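Local structure of beta-carbonic anhydrase (Methanothermobacter thermautotrophicus, 1G5C) at residues R16-S19 with H23-K26. The protein catalyses the reversible hydration of carbon dioxide to bicarbonate, as a zinc-dependent carbonic anhydrase of the beta class. Residues are numbered along the deposited sequence; the frame is centred on the assembly and turned at random.
Sequences RDLS and HSPK
Leu-18 lies against Ser-24 and the carbonyl of Pro-25, and the aliphatic chain of Lys-26 lies alongside the backbone of Leu-18 and Ser-19. Leu-18 can be followed outward. Its CB is 3.7 Å from Pro-25 O, its CG faces Ser-24 CB, and its CD1 touches both Pro-25 O and Ser-24 CB. Leu-18 CD2 ends 3.5 Å from Ser-24 OG. Lys-26 meets the backbone of the same turn. Lys-26 CD packs 3.6 Å from Ser-19 CA. Lys-26 CE lies 3.6 Å from Leu-18 O. Bends at chi2 (-75°) and chi4 (-66°) fold the Lys-26 chain back. Lys-26 NZ donates a hydrogen bond to Ser-24 O (3.2 Å) and another to Leu-21 O. With alanine in place of Lys-26, both carbonyls would probably lose this donor, and a gap would be likely to open beside Ser-19. Asp-17 shapes the facing turn as an Asx turn: Ser-19 N donates to Asp-17 OD1 (2.8 Å), approaching from above the carboxylate plane. Lys-53 NZ makes a salt bridge with Asp-17 OD2 and a hydrogen bond with Ser-19 OG. This surface contact lies in the link from helix 3-10 to strand 27-32. Ser-19 OG also reaches Leu-77 O at the end of helix 64-77, and the Lys-26 backbone is hydrogen-bonded to that of Asn-80, just before strand 81-87.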
ATOM      1  N   ARG A  16     -10.477  -5.996 -15.426  1.00 19.07           N
ATOM      2  CA  ARG A  16     -10.388  -5.170 -14.223  1.00 19.30           C
ATOM      3  C   ARG A  16      -9.460  -3.965 -14.428  1.00 17.18           C
ATOM      4  O   ARG A  16      -9.825  -2.843 -14.077  1.00 16.97           O
ATOM      5  CB  ARG A  16      -9.927  -6.012 -13.026  1.00 17.90           C
ATOM      6  CG  ARG A  16     -10.958  -7.069 -12.599  1.00 18.82           C
ATOM      7  CD  ARG A  16     -10.404  -7.935 -11.483  1.00 22.12           C
ATOM      8  NE  ARG A  16     -11.408  -8.799 -10.860  1.00 21.27           N
ATOM      9  CZ  ARG A  16     -11.599 -10.077 -11.174  1.00 21.44           C
ATOM     10  NH1 ARG A  16     -10.862 -10.652 -12.115  1.00 20.94           N
ATOM     11  NH2 ARG A  16     -12.511 -10.793 -10.523  1.00 17.31           N
ATOM     12  N   ASP A  17      -8.281  -4.195 -14.998  1.00 17.36           N
ATOM     13  CA  ASP A  17      -7.324  -3.115 -15.265  1.00 16.20           C
ATOM     14  C   ASP A  17      -6.297  -3.508 -16.330  1.00 15.72           C
ATOM     15  O   ASP A  17      -6.482  -4.509 -17.027  1.00 17.08           O
ATOM     16  CB  ASP A  17      -6.626  -2.671 -13.973  1.00 18.07           C
ATOM     17  CG  ASP A  17      -5.630  -3.693 -13.446  1.00 22.50           C
ATOM     18  OD1 ASP A  17      -5.351  -4.700 -14.141  1.00 22.38           O
ATOM     19  OD2 ASP A  17      -5.114  -3.467 -12.325  1.00 21.97           O
ATOM     20  N   LEU A  18      -5.216  -2.741 -16.460  1.00 14.89           N
ATOM     21  CA  LEU A  18      -4.232  -3.022 -17.504  1.00 16.71           C
ATOM     22  C   LEU A  18      -3.622  -4.415 -17.471  1.00 16.87           C
ATOM     23  O   LEU A  18      -3.186  -4.914 -18.501  1.00 17.31           O
ATOM     24  CB  LEU A  18      -3.130  -1.946 -17.539  1.00 16.83           C
ATOM     25  CG  LEU A  18      -3.573  -0.498 -17.849  1.00 19.17           C
ATOM     26  CD1 LEU A  18      -2.327   0.424 -17.916  1.00 16.89           C
ATOM     27  CD2 LEU A  18      -4.333  -0.432 -19.198  1.00 17.19           C
ATOM     28  N   SER A  19      -3.640  -5.064 -16.309  1.00 17.13           N
ATOM     29  CA  SER A  19      -3.086  -6.417 -16.182  1.00 19.70           C
ATOM     30  C   SER A  19      -3.834  -7.457 -16.999  1.00 19.68           C
ATOM     31  O   SER A  19      -3.310  -8.546 -17.254  1.00 19.75           O
ATOM     32  CB  SER A  19      -3.086  -6.861 -14.718  1.00 19.91           C
ATOM     33  OG  SER A  19      -2.106  -6.139 -14.005  1.00 26.55           O
ATOM     34  N   HIS A  23      -0.921  -5.787 -24.312  1.00 21.92           N
ATOM     35  CA  HIS A  23       0.020  -4.760 -24.741  1.00 22.50           C
ATOM     36  C   HIS A  23       0.146  -3.502 -23.895  1.00 26.19           C
ATOM     37  O   HIS A  23       0.729  -2.529 -24.350  1.00 29.08           O
ATOM     38  CB  HIS A  23      -0.306  -4.357 -26.184  1.00 23.13           C
ATOM     39  CG  HIS A  23      -0.458  -5.543 -27.108  1.00 22.65           C
ATOM     40  ND1 HIS A  23       0.587  -6.359 -27.424  1.00 20.79           N
ATOM     41  CD2 HIS A  23      -1.559  -6.043 -27.716  1.00 18.92           C
ATOM     42  CE1 HIS A  23       0.145  -7.346 -28.208  1.00 22.22           C
ATOM     43  NE2 HIS A  23      -1.138  -7.175 -28.395  1.00 18.25           N
ATOM     44  N   SER A  24      -0.387  -3.501 -22.680  1.00 25.28           N
ATOM     45  CA  SER A  24      -0.278  -2.319 -21.839  1.00 24.70           C
ATOM     46  C   SER A  24       0.808  -2.526 -20.798  1.00 23.77           C
ATOM     47  O   SER A  24       1.272  -3.643 -20.580  1.00 21.50           O
ATOM     48  CB  SER A  24      -1.615  -2.023 -21.128  1.00 27.50           C
ATOM     49  OG  SER A  24      -2.637  -1.626 -22.034  1.00 30.23           O
ATOM     50  N   PRO A  25       1.277  -1.435 -20.188  1.00 25.84           N
ATOM     51  CA  PRO A  25       2.312  -1.490 -19.142  1.00 23.42           C
ATOM     52  C   PRO A  25       1.741  -2.177 -17.901  1.00 20.61           C
ATOM     53  O   PRO A  25       0.593  -1.917 -17.542  1.00 19.75           O
ATOM     54  CB  PRO A  25       2.569  -0.026 -18.838  1.00 23.96           C
ATOM     55  CG  PRO A  25       2.387   0.639 -20.144  1.00 29.35           C
ATOM     56  CD  PRO A  25       1.382  -0.176 -20.952  1.00 26.27           C
ATOM     57  N   LYS A  26       2.510  -3.050 -17.256  1.00 20.52           N
ATOM     58  CA  LYS A  26       2.025  -3.691 -16.031  1.00 20.64           C
ATOM     59  C   LYS A  26       2.968  -3.116 -14.989  1.00 18.95           C
ATOM     60  O   LYS A  26       4.055  -3.643 -14.738  1.00 16.87           O
ATOM     61  CB  LYS A  26       2.146  -5.211 -16.116  1.00 23.58           C
ATOM     62  CG  LYS A  26       1.690  -5.816 -17.426  1.00 27.94           C
ATOM     63  CD  LYS A  26       0.197  -5.845 -17.572  1.00 27.23           C
ATOM     64  CE  LYS A  26      -0.212  -6.911 -18.603  1.00 32.07           C
ATOM     65  NZ  LYS A  26       0.231  -6.614 -20.007  1.00 30.11           N
TER